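Local coordinates for protein homoprotocatechuate 2,3-dioxygenase (Brevibacterium fuscum, PDB 4Z6M) that catalyses the iron(II)-dependent, oxygen-consuming ring opening of homoprotocatechuate, cleaving the aromatic ring next to its pair of hydroxyls (extradiol cleavage), at residues A[253-258]-A[265-270]; A[153-158]-A[214-219]; A[240-245]-A[257-262]; A[245-250]-A[294-299]. The protein carries 1 engineered substitution. One frame throughout, in Å; residues are numbered along the deposited sequence.

Contact 1 (A[253-258]-A[265-270]). With FE2 (Fe (II) ion), chain E.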
# COMPACT_ATOMS: atom_id res chain seq x y z
N ALA A 253 -14.84 -6.11 3.06
CA ALA A 253 -13.82 -5.34 3.75
C ALA A 253 -12.64 -6.21 4.15
O ALA A 253 -12.76 -7.41 4.41
CB ALA A 253 -14.40 -4.70 4.99
N PHE A 254 -11.47 -5.59 4.20
CA PHE A 254 -10.28 -6.23 4.76
C PHE A 254 -10.41 -6.09 6.30
O PHE A 254 -10.87 -5.05 6.77
CB PHE A 254 -9.03 -5.55 4.20
CG PHE A 254 -7.75 -6.31 4.40
CD1 PHE A 254 -7.37 -7.26 3.50
CD2 PHE A 254 -6.92 -6.04 5.46
CE1 PHE A 254 -6.19 -7.95 3.67
CE2 PHE A 254 -5.76 -6.74 5.65
CZ PHE A 254 -5.39 -7.70 4.74
N TYR A 255 -10.03 -7.11 7.06
CA TYR A 255 -10.39 -7.17 8.47
C TYR A 255 -9.35 -7.86 9.33
O TYR A 255 -8.49 -8.62 8.85
CB TYR A 255 -11.73 -7.89 8.64
CG TYR A 255 -11.65 -9.39 8.47
CD1 TYR A 255 -11.32 -10.21 9.52
CD2 TYR A 255 -11.91 -10.01 7.24
CE1 TYR A 255 -11.22 -11.58 9.39
CE2 TYR A 255 -11.83 -11.39 7.09
CZ TYR A 255 -11.47 -12.18 8.16
OH TYR A 255 -11.42 -13.55 8.04
N LEU A 256 -9.52 -7.63 10.64
CA LEU A 256 -8.73 -8.27 11.68
C LEU A 256 -9.55 -8.24 12.96
O LEU A 256 -10.20 -7.24 13.22
CB LEU A 256 -7.43 -7.49 11.92
CG LEU A 256 -6.50 -8.02 13.02
CD1 LEU A 256 -5.95 -9.39 12.69
CD2 LEU A 256 -5.42 -7.01 13.30
N TYR A 257 -9.53 -9.31 13.76
CA TYR A 257 -10.14 -9.27 15.09
C TYR A 257 -9.08 -9.51 16.17
O TYR A 257 -8.32 -10.47 16.10
CB TYR A 257 -11.24 -10.33 15.25
CG TYR A 257 -12.37 -10.16 14.26
CD1 TYR A 257 -13.45 -9.31 14.50
CD2 TYR A 257 -12.34 -10.84 13.04
CE1 TYR A 257 -14.48 -9.17 13.59
CE2 TYR A 257 -13.34 -10.70 12.14
CZ TYR A 257 -14.41 -9.87 12.40
OH TYR A 257 -15.38 -9.77 11.47
N ILE A 258 -9.05 -8.62 17.16
CA ILE A 258 -8.14 -8.70 18.27
C ILE A 258 -8.93 -8.60 19.57
O ILE A 258 -10.11 -8.20 19.58
CB ILE A 258 -7.03 -7.62 18.17
CG1 ILE A 258 -7.63 -6.22 18.24
CG2 ILE A 258 -6.22 -7.82 16.89
CD1 ILE A 258 -6.63 -5.10 18.11
N ARG A 265 -13.77 -7.74 22.11
CA ARG A 265 -13.27 -7.92 20.75
C ARG A 265 -13.36 -6.63 19.97
O ARG A 265 -14.40 -5.96 19.93
CB ARG A 265 -14.09 -9.02 20.09
CG ARG A 265 -13.71 -9.34 18.66
CD ARG A 265 -14.64 -10.36 18.03
NE ARG A 265 -14.53 -11.70 18.61
CZ ARG A 265 -15.40 -12.28 19.43
NH1 ARG A 265 -16.48 -11.64 19.87
NH2 ARG A 265 -15.19 -13.54 19.81
N ILE A 266 -12.24 -6.30 19.32
CA ILE A 266 -12.16 -5.13 18.45
C ILE A 266 -11.86 -5.64 17.04
O ILE A 266 -10.94 -6.45 16.85
CB ILE A 266 -11.04 -4.17 18.90
CG1 ILE A 266 -11.27 -3.77 20.37
CG2 ILE A 266 -10.97 -2.96 17.99
CD1 ILE A 266 -12.53 -2.98 20.64
N GLU A 267 -12.65 -5.18 16.07
CA GLU A 267 -12.37 -5.42 14.66
C GLU A 267 -11.67 -4.18 14.10
O GLU A 267 -12.05 -3.04 14.40
CB GLU A 267 -13.66 -5.68 13.89
CG GLU A 267 -13.44 -6.10 12.45
CD GLU A 267 -14.70 -6.36 11.68
OE1 GLU A 267 -15.79 -6.15 12.24
OE2 GLU A 267 -14.60 -6.74 10.48
N ILE A 268 -10.71 -4.43 13.23
CA ILE A 268 -10.11 -3.41 12.38
C ILE A 268 -10.54 -3.72 10.95
O ILE A 268 -10.57 -4.87 10.57
CB ILE A 268 -8.57 -3.38 12.50
CG1 ILE A 268 -8.06 -3.65 13.94
CG2 ILE A 268 -8.09 -2.06 11.90
CD1 ILE A 268 -8.46 -2.60 14.93
N TYR A 269 -10.92 -2.69 10.19
CA TYR A 269 -11.76 -2.85 9.03
C TYR A 269 -11.41 -1.81 7.99
O TYR A 269 -11.14 -0.65 8.32
CB TYR A 269 -13.19 -2.62 9.50
CG TYR A 269 -14.37 -2.79 8.58
CD1 TYR A 269 -15.02 -4.01 8.47
CD2 TYR A 269 -14.90 -1.70 7.93
CE1 TYR A 269 -16.18 -4.12 7.72
CE2 TYR A 269 -16.05 -1.80 7.18
CZ TYR A 269 -16.70 -3.03 7.08
OH TYR A 269 -17.87 -3.15 6.38
N THR A 270 -11.43 -2.17 6.71
CA THR A 270 -11.27 -1.12 5.68
C THR A 270 -11.87 -1.54 4.35
O THR A 270 -11.88 -2.72 4.03
CB THR A 270 -9.80 -0.68 5.50
OG1 THR A 270 -9.74 0.54 4.73
CG2 THR A 270 -8.94 -1.76 4.84
FE FE2 E . -17.82 -6.44 11.99
O HOH W 1 -17.36 -6.38 9.88
O HOH W 2 -19.94 -6.68 11.68
O HOH W 3 -17.67 -8.63 11.70
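Six backbone hydrogen bonds, two at each of the pairs Phe-254/Thr-270, Leu-256/Ile-268 and Ile-258/Ile-266, join the strands of this antiparallel hairpin, whose segment directions lie 165° apart. The bond from Ile-258 N to Ile-266 O is 2.9 Å long and nearly straight, whereas that from Leu-256 N to Ile-268 O bends to 134° at the hydrogen. Between them, at the non-hydrogen-bonded pairs, CA-H...O contacts form, such as Tyr-255 CA to Ile-268 O at 3.1 Å.

Aliphatic packing occupies the face bearing Leu-256, Ile-258, Ile-266 and Ile-268, where CG1 of Ile-258 comes within 4.0 Å of CB of Ile-266; helix 222-234 covers Leu-256 and Ile-268. On the other face Ala-253 sets its CB over the ring of Tyr-269, 3.5 Å from the centroid, a CH-pi contact.

The same face carries the metal ligand. Glu-267, extended with CG anti to the backbone N, runs alongside the Tyr-257 ring, pointing the same way, with its CD 3.4 Å from Tyr-257 CE1 and the two planes 31° apart. OE1 of Glu-267 binds iron at 2.1 Å. OE2 accepts a weak bond from an iron-bound water and is hydrogen-bonded to His-248 NE2 in the second shell. These partners should restrict rotation of the carboxylate, and with OE2 of Glu-267 3.6 Å from the iron its binding is monodentate.

Contact 2 (A[153-158]-A[214-219]); sequences LDHFNQ and HVAFST. With FE2 (Fe (II) ion), chain E.
His-155 and His-214 both place CG between the backbone N and the carbonyl carbon (chi1 64° and 57°), and these matching torsions raise the two rings from one face of the sheet so that each NE2 reaches the iron at 2.2 Å. The rings meet rim to rim with planes 76° apart; their NE2 atoms are 3.4 Å from each other, as two ligands of one metal. Each ring rests on a carbon of the opposite strand: CB of Ala-216 lies 3.3 Å from the His-155 centroid, and CB of Asn-157 lies under a face of His-214 in the same way.

With Glu-267, the pair makes up the facial triad of two histidines and one carboxylate, carried on adjacent strands of a glyoxalase-family sheet. Three waters fill the remaining iron positions, and ND2 of Asn-157 donates to one of them over 2.9 Å, while its OD1 is bonded to Thr-205.

A classic beta bulge interrupts the antiparallel pairing where Asp-154 and His-155 both face Ala-216. Asp-154 N bonds to Ala-216 O at 2.8 Å, and His-155 N makes a weaker bond to the same oxygen. Next to the bulge, His-155 ND1 donates to the anti lone pair of Asp-154 OD2 at 2.7 Å, with that oxygen almost in the imidazole plane, which, with the iron at NE2, should fix the ring's rotation. On the reverse face, CD1 of Leu-153 sits over the Phe-217 ring and meets CG1 of Val-215 at 3.6 Å.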
# COMPACT_ATOMS: atom_id res chain seq x y z
N LEU A 153 -14.45 5.33 13.74
CA LEU A 153 -15.32 4.28 14.23
C LEU A 153 -16.20 3.83 13.08
O LEU A 153 -16.85 4.67 12.44
CB LEU A 153 -16.20 4.81 15.35
CG LEU A 153 -17.18 3.78 15.91
CD1 LEU A 153 -16.45 2.67 16.62
CD2 LEU A 153 -18.18 4.46 16.81
N ASP A 154 -16.29 2.53 12.84
CA ASP A 154 -17.14 2.04 11.76
C ASP A 154 -18.48 1.41 12.16
O ASP A 154 -19.51 1.76 11.56
CB ASP A 154 -16.41 1.09 10.84
CG ASP A 154 -17.21 0.85 9.56
OD1 ASP A 154 -17.22 1.74 8.68
OD2 ASP A 154 -17.88 -0.20 9.47
N HIS A 155 -18.49 0.51 13.13
CA HIS A 155 -19.73 -0.16 13.47
C HIS A 155 -19.64 -0.91 14.79
O HIS A 155 -18.57 -1.11 15.36
CB HIS A 155 -20.14 -1.16 12.35
CG HIS A 155 -19.20 -2.31 12.12
ND1 HIS A 155 -18.19 -2.28 11.18
CD2 HIS A 155 -19.18 -3.56 12.64
CE1 HIS A 155 -17.58 -3.45 11.15
NE2 HIS A 155 -18.17 -4.25 12.03
N PHE A 156 -20.81 -1.35 15.24
CA PHE A 156 -20.96 -2.32 16.31
C PHE A 156 -21.46 -3.63 15.73
O PHE A 156 -22.03 -3.67 14.64
CB PHE A 156 -22.01 -1.84 17.33
CG PHE A 156 -21.82 -0.41 17.80
CD1 PHE A 156 -20.61 0.02 18.35
CD2 PHE A 156 -22.86 0.50 17.69
CE1 PHE A 156 -20.48 1.31 18.81
CE2 PHE A 156 -22.72 1.79 18.15
CZ PHE A 156 -21.53 2.19 18.69
N ASN A 157 -21.31 -4.70 16.50
CA ASN A 157 -21.91 -5.98 16.14
C ASN A 157 -22.43 -6.64 17.43
O ASN A 157 -21.69 -6.75 18.40
CB ASN A 157 -20.89 -6.87 15.42
CG ASN A 157 -21.49 -8.15 14.88
OD1 ASN A 157 -22.06 -8.94 15.62
ND2 ASN A 157 -21.38 -8.35 13.56
N GLN A 158 -23.71 -7.00 17.41
CA GLN A 158 -24.47 -7.50 18.56
C GLN A 158 -24.80 -8.98 18.39
O GLN A 158 -25.23 -9.39 17.32
CB GLN A 158 -25.78 -6.74 18.63
CG GLN A 158 -25.62 -5.23 18.73
CD GLN A 158 -26.91 -4.48 18.60
OE1 GLN A 158 -27.02 -3.50 17.89
NE2 GLN A 158 -27.92 -4.96 19.30
N HIS A 214 -18.53 -7.18 18.87
CA HIS A 214 -17.34 -6.32 18.70
C HIS A 214 -17.69 -4.90 18.44
O HIS A 214 -18.85 -4.57 18.15
CB HIS A 214 -16.42 -6.84 17.58
CG HIS A 214 -17.07 -7.01 16.24
ND1 HIS A 214 -17.62 -8.20 15.82
CD2 HIS A 214 -17.16 -6.17 15.19
CE1 HIS A 214 -18.04 -8.07 14.56
NE2 HIS A 214 -17.79 -6.84 14.17
N VAL A 215 -16.66 -4.05 18.57
CA VAL A 215 -16.66 -2.69 18.06
C VAL A 215 -15.61 -2.67 16.96
O VAL A 215 -14.53 -3.22 17.15
CB VAL A 215 -16.27 -1.70 19.18
CG1 VAL A 215 -16.23 -0.28 18.66
CG2 VAL A 215 -17.22 -1.82 20.36
N ALA A 216 -15.91 -2.00 15.84
CA ALA A 216 -15.01 -1.94 14.70
C ALA A 216 -14.54 -0.54 14.40
O ALA A 216 -15.35 0.39 14.34
CB ALA A 216 -15.70 -2.49 13.46
N PHE A 217 -13.22 -0.43 14.19
CA PHE A 217 -12.58 0.79 13.73
C PHE A 217 -12.00 0.58 12.34
O PHE A 217 -11.55 -0.51 12.01
CB PHE A 217 -11.45 1.20 14.66
CG PHE A 217 -11.92 1.69 15.99
CD1 PHE A 217 -12.11 0.80 17.04
CD2 PHE A 217 -12.16 3.05 16.19
CE1 PHE A 217 -12.54 1.25 18.26
CE2 PHE A 217 -12.59 3.50 17.42
CZ PHE A 217 -12.79 2.60 18.45
N SER A 218 -12.00 1.64 11.54
CA SER A 218 -11.43 1.64 10.18
C SER A 218 -9.97 2.06 10.17
O SER A 218 -9.53 2.82 11.03
CB SER A 218 -12.17 2.62 9.27
OG SER A 218 -13.56 2.37 9.21
N THR A 219 -9.24 1.60 9.16
CA THR A 219 -7.97 2.19 8.76
C THR A 219 -8.13 2.74 7.33
O THR A 219 -9.11 2.47 6.64
CB THR A 219 -6.84 1.14 8.71
OG1 THR A 219 -7.21 0.11 7.78
CG2 THR A 219 -6.58 0.55 10.09
FE FE2 E . -17.82 -6.44 11.99
O HOH W 4 -16.05 4.14 9.04
O HOH W 2 -19.94 -6.68 11.68
O HOH W 1 -17.36 -6.38 9.88
O HOH W 3 -17.67 -8.63 11.70

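Contact 3 (A[240-245]-A[257-262])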
# COMPACT_ATOMS: atom_id res chain seq x y z
N ARG A 240 -3.34 -12.49 21.35
CA ARG A 240 -4.50 -11.61 21.41
C ARG A 240 -4.99 -11.22 20.01
O ARG A 240 -5.94 -10.49 19.87
CB ARG A 240 -4.14 -10.35 22.21
CG ARG A 240 -3.52 -10.60 23.58
CD ARG A 240 -4.34 -11.55 24.44
NE ARG A 240 -5.57 -10.92 24.87
CZ ARG A 240 -6.56 -11.57 25.49
NH1 ARG A 240 -6.52 -12.89 25.62
NH2 ARG A 240 -7.63 -10.90 25.90
N ILE A 241 -4.36 -11.77 18.98
CA ILE A 241 -4.93 -11.76 17.63
C ILE A 241 -5.85 -12.96 17.53
O ILE A 241 -5.40 -14.10 17.58
CB ILE A 241 -3.85 -11.86 16.55
CG1 ILE A 241 -2.87 -10.69 16.62
CG2 ILE A 241 -4.48 -11.96 15.16
CD1 ILE A 241 -1.67 -10.83 15.74
N GLU A 242 -7.15 -12.70 17.46
CA GLU A 242 -8.12 -13.80 17.52
C GLU A 242 -8.28 -14.46 16.15
O GLU A 242 -8.35 -15.68 16.06
CB GLU A 242 -9.48 -13.29 18.02
CG GLU A 242 -10.47 -14.42 18.29
CD GLU A 242 -11.91 -13.98 18.38
OE1 GLU A 242 -12.27 -12.97 17.79
OE2 GLU A 242 -12.67 -14.69 19.09
N ARG A 243 -8.42 -13.64 15.11
CA ARG A 243 -8.83 -14.14 13.80
C ARG A 243 -8.42 -13.13 12.75
O ARG A 243 -8.71 -11.93 12.89
CB ARG A 243 -10.34 -14.32 13.76
CG ARG A 243 -10.91 -14.69 12.40
CD ARG A 243 -12.42 -14.84 12.40
NE ARG A 243 -12.84 -14.80 11.00
CZ ARG A 243 -13.95 -14.25 10.53
NH1 ARG A 243 -14.91 -13.85 11.35
NH2 ARG A 243 -14.10 -14.15 9.23
N GLY A 244 -7.81 -13.61 11.69
CA GLY A 244 -7.43 -12.76 10.56
C GLY A 244 -5.92 -12.62 10.48
O GLY A 244 -5.16 -13.38 11.10
N PRO A 245 -5.45 -11.66 9.68
CA PRO A 245 -6.25 -10.76 8.86
C PRO A 245 -6.88 -11.49 7.66
O PRO A 245 -6.43 -12.57 7.28
CB PRO A 245 -5.24 -9.73 8.40
CG PRO A 245 -3.97 -10.49 8.32
CD PRO A 245 -4.03 -11.49 9.43
N TYR A 257 -9.53 -9.31 13.76
CA TYR A 257 -10.14 -9.27 15.09
C TYR A 257 -9.08 -9.51 16.17
O TYR A 257 -8.32 -10.47 16.10
CB TYR A 257 -11.24 -10.33 15.25
CG TYR A 257 -12.37 -10.16 14.26
CD1 TYR A 257 -13.45 -9.31 14.50
CD2 TYR A 257 -12.34 -10.84 13.04
CE1 TYR A 257 -14.48 -9.17 13.59
CE2 TYR A 257 -13.34 -10.70 12.14
CZ TYR A 257 -14.41 -9.87 12.40
OH TYR A 257 -15.38 -9.77 11.47
N ILE A 258 -9.05 -8.62 17.16
CA ILE A 258 -8.14 -8.70 18.27
C ILE A 258 -8.93 -8.60 19.57
O ILE A 258 -10.11 -8.20 19.58
CB ILE A 258 -7.03 -7.62 18.17
CG1 ILE A 258 -7.63 -6.22 18.24
CG2 ILE A 258 -6.22 -7.82 16.89
CD1 ILE A 258 -6.63 -5.10 18.11
N LEU A 259 -8.27 -8.95 20.66
CA LEU A 259 -8.91 -9.01 21.98
C LEU A 259 -8.24 -8.06 22.97
O LEU A 259 -7.05 -8.15 23.17
CB LEU A 259 -8.88 -10.44 22.55
CG LEU A 259 -9.55 -11.49 21.66
CD1 LEU A 259 -9.25 -12.85 22.22
CD2 LEU A 259 -11.04 -11.26 21.51
N ASP A 260 -9.02 -7.21 23.61
CA ASP A 260 -8.50 -6.28 24.63
C ASP A 260 -8.26 -7.04 25.95
O ASP A 260 -8.53 -8.24 26.03
CB ASP A 260 -9.37 -5.02 24.74
CG ASP A 260 -10.48 -5.10 25.79
OD1 ASP A 260 -10.76 -6.20 26.33
OD2 ASP A 260 -11.08 -4.03 26.08
N PRO A 261 -7.75 -6.35 26.99
CA PRO A 261 -7.39 -7.06 28.21
C PRO A 261 -8.54 -7.74 28.95
O PRO A 261 -8.30 -8.69 29.69
CB PRO A 261 -6.69 -5.98 29.04
CG PRO A 261 -6.06 -5.10 27.99
CD PRO A 261 -7.13 -5.01 26.94
N ASP A 262 -9.77 -7.24 28.75
CA ASP A 262 -10.98 -7.85 29.31
C ASP A 262 -11.69 -8.78 28.32
O ASP A 262 -12.84 -9.16 28.54
CB ASP A 262 -11.94 -6.76 29.76
CG ASP A 262 -11.46 -6.08 31.02
OD1 ASP A 262 -11.37 -6.75 32.06
OD2 ASP A 262 -11.11 -4.90 30.95
O HOH W 5 -5.31 -7.86 25.24
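Backbone bonding is gathered on Tyr-257 and Leu-259. The oxygen of Tyr-257 receives Glu-242 N at 2.9 Å and, more weakly, Arg-243 N, while Tyr-257 N donates to Arg-243 O at 166°. Farther along, Leu-259 N meets Arg-240 O at 2.9 Å.

Two arginines supply the main side-chain contacts. Arg-240 is bent at chi2 and chi3 (-53° and -70°), which folds its guanidinium back across Leu-259: CB of Leu-259 lies over one face, 3.6 Å from NH2, and NH2 donates to Asp-260 O at 2.8 Å with that oxygen in the guanidinium plane. Asn-263 is a further partner of NH2, and a water links Arg-240 NE to Leu-259 O. Arg-243, extended from CG to NE, instead runs beside Tyr-257, whose CE2 sits over a face of its guanidinium, 3.6 Å from NH1. Its other aromatic neighbour is Trp-304, in a cation-pi contact.

Apolar contact is sparser: CG1 of Ile-241 lies 4.4 Å from CG2 of Ile-258, and CB of Glu-242 approaches CG of Leu-259 at 4.1 Å, while the Glu-242 carboxylate turns to Arg-265 and Ser-303.

Glu-242 and Arg-243 both facing Tyr-257 define a classic beta bulge, sited where the chain turns a corner into edge strand 244-247 of the glyoxalase-fold sheet that holds the iron.

Contact 4 (A[245-250]-A[294-299]); sequences PGRHGV and DWWGNP
Pro-245 approaches the Trp-296 indole obliquely through its carbonyl oxygen, 3.8 Å from CZ3, at the point where edge strand 244-247 of the iron-bearing sheet meets a type I beta turn running from Asp-294 to Gly-297. The same oxygen accepts a hydrogen bond from a water that also donates to Asp-294 OD1 and accepts from Asn-298 ND2, so one water ties the strand to the first residue of the turn and to the residue that follows it.

At Gly-246 the backbone itself is the packing surface. Its CA approaches Trp-296 CZ3 at 3.4 Å and Asp-294 OD1 at 3.5 Å. The peptide linking Gly-246 to Arg-247 lies over one indole face, with Arg-247 N 3.6 Å above the ring plane.

Arg-247 is clasped by both tryptophans. CB meets Trp-296 NE1 at 3.5 Å, and CG meets CB of Trp-295 at 3.6 Å. Bends at chi2 and chi3 carry its guanidinium away from the turn, its plane 88° from that of the Trp-295 indole, to a salt bridge with Asp-230 of the second subunit. That neighbouring residue also accepts from the indole nitrogens of Trp-295 and Trp-296, making this a subunit interface.

His-248 turns the other way, to Arg-293 O and Glu-267, and Gly-249 follows with its CA near the Trp-295 ring. The direct backbone link between the segments is Trp-295 N to Arg-247 O, 2.7 Å long and 173° at the hydrogen.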
# COMPACT_ATOMS: atom_id res chain seq x y z
N PRO A 245 -5.45 -11.66 9.68
CA PRO A 245 -6.25 -10.76 8.86
C PRO A 245 -6.88 -11.49 7.66
O PRO A 245 -6.43 -12.57 7.28
CB PRO A 245 -5.24 -9.73 8.40
CG PRO A 245 -3.97 -10.49 8.32
CD PRO A 245 -4.03 -11.49 9.43
N GLY A 246 -7.94 -10.93 7.11
CA GLY A 246 -8.57 -11.52 5.94
C GLY A 246 -9.31 -10.50 5.12
O GLY A 246 -9.31 -9.31 5.40
N ARG A 247 -9.95 -11.03 4.08
CA ARG A 247 -10.96 -10.31 3.32
C ARG A 247 -12.30 -10.94 3.68
O ARG A 247 -12.45 -12.14 3.57
CB ARG A 247 -10.68 -10.49 1.82
CG ARG A 247 -11.78 -10.00 0.91
CD ARG A 247 -11.78 -8.50 0.77
NE ARG A 247 -10.58 -8.01 0.08
CZ ARG A 247 -10.28 -6.73 -0.08
NH1 ARG A 247 -11.08 -5.78 0.42
NH2 ARG A 247 -9.18 -6.39 -0.73
N HIS A 248 -13.29 -10.12 4.04
CA HIS A 248 -14.64 -10.63 4.28
C HIS A 248 -15.32 -10.90 2.93
O HIS A 248 -15.08 -10.18 1.95
CB HIS A 248 -15.47 -9.60 4.99
CG HIS A 248 -15.23 -9.48 6.46
ND1 HIS A 248 -15.24 -10.56 7.32
CD2 HIS A 248 -15.04 -8.38 7.23
CE1 HIS A 248 -15.07 -10.12 8.56
NE2 HIS A 248 -14.96 -8.80 8.53
N GLY A 249 -16.18 -11.90 2.89
CA GLY A 249 -17.15 -12.01 1.81
C GLY A 249 -18.22 -10.95 1.97
O GLY A 249 -18.28 -9.96 1.23
N VAL A 250 -19.03 -11.16 2.99
CA VAL A 250 -20.01 -10.16 3.39
C VAL A 250 -19.23 -8.88 3.74
O VAL A 250 -18.29 -8.91 4.52
CB VAL A 250 -20.77 -10.60 4.65
CG1 VAL A 250 -21.65 -9.48 5.13
CG2 VAL A 250 -21.60 -11.86 4.39
N ASP A 294 -14.71 -15.34 5.43
CA ASP A 294 -13.38 -15.12 4.88
C ASP A 294 -13.42 -15.52 3.41
O ASP A 294 -13.61 -16.70 3.08
CB ASP A 294 -12.29 -15.89 5.63
CG ASP A 294 -10.93 -15.46 5.22
OD1 ASP A 294 -10.48 -14.39 5.71
OD2 ASP A 294 -10.34 -16.11 4.35
N TRP A 295 -13.23 -14.53 2.55
CA TRP A 295 -13.33 -14.71 1.10
C TRP A 295 -12.27 -15.68 0.57
O TRP A 295 -12.45 -16.29 -0.49
CB TRP A 295 -13.13 -13.33 0.48
CG TRP A 295 -13.18 -13.20 -1.01
CD1 TRP A 295 -12.20 -12.69 -1.80
CD2 TRP A 295 -14.32 -13.41 -1.85
NE1 TRP A 295 -12.63 -12.61 -3.11
CE2 TRP A 295 -13.93 -13.07 -3.17
CE3 TRP A 295 -15.62 -13.92 -1.65
CZ2 TRP A 295 -14.80 -13.16 -4.25
CZ3 TRP A 295 -16.48 -14.03 -2.76
CH2 TRP A 295 -16.05 -13.65 -4.03
N TRP A 296 -11.17 -15.80 1.30
CA TRP A 296 -10.06 -16.68 0.94
C TRP A 296 -10.24 -18.09 1.47
O TRP A 296 -9.38 -18.96 1.26
CB TRP A 296 -8.75 -16.09 1.43
CG TRP A 296 -8.56 -14.64 1.08
CD1 TRP A 296 -9.05 -13.96 -0.01
CD2 TRP A 296 -7.81 -13.69 1.84
NE1 TRP A 296 -8.63 -12.66 0.02
CE2 TRP A 296 -7.86 -12.46 1.13
CE3 TRP A 296 -7.05 -13.76 3.00
CZ2 TRP A 296 -7.22 -11.32 1.60
CZ3 TRP A 296 -6.44 -12.63 3.47
CH2 TRP A 296 -6.54 -11.43 2.78
N GLY A 297 -11.37 -18.31 2.15
CA GLY A 297 -11.70 -19.62 2.65
C GLY A 297 -11.01 -20.00 3.95
O GLY A 297 -11.13 -21.14 4.38
N ASN A 298 -10.28 -19.08 4.58
CA ASN A 298 -9.64 -19.41 5.84
C ASN A 298 -10.72 -19.70 6.88
O ASN A 298 -11.82 -19.12 6.84
CB ASN A 298 -8.68 -18.29 6.29
CG ASN A 298 -7.35 -18.38 5.61
OD1 ASN A 298 -6.86 -19.48 5.36
ND2 ASN A 298 -6.74 -17.26 5.32
N PRO A 299 -10.43 -20.62 7.79
CA PRO A 299 -11.46 -21.05 8.74
C PRO A 299 -11.80 -19.98 9.77
O PRO A 299 -10.93 -19.23 10.19
CB PRO A 299 -10.82 -22.28 9.41
CG PRO A 299 -9.36 -22.00 9.35
CD PRO A 299 -9.16 -21.37 7.98
O HOH W 6 -7.88 -14.85 6.44

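Contacts 1 and 2 complete the iron site together: their centres are 8 Å apart, strands 265-270 and 211-218 are neighbours in one sheet, and Glu-267 OE1 lies 2.9 Å from His-214 NE2 and 3.0 Å from His-155 NE2. Contact 3 extends the hairpin of contact 1 through shared Tyr-257 and Ile-258, with a salt bridge from Arg-265 NE to Glu-242 OE1 at 2.7 Å. Contact 4 encloses contact 1 along the chain and joins it where Tyr-255 OH meets Asp-294 OD1 at 2.6 Å. In contact 4, His-248 is hydrogen-bonded to Glu-267 OE2, while the neighbouring Arg-247 reaches the second subunit; contacts 2 and 4 do not touch, their nearest atoms about 7 Å apart.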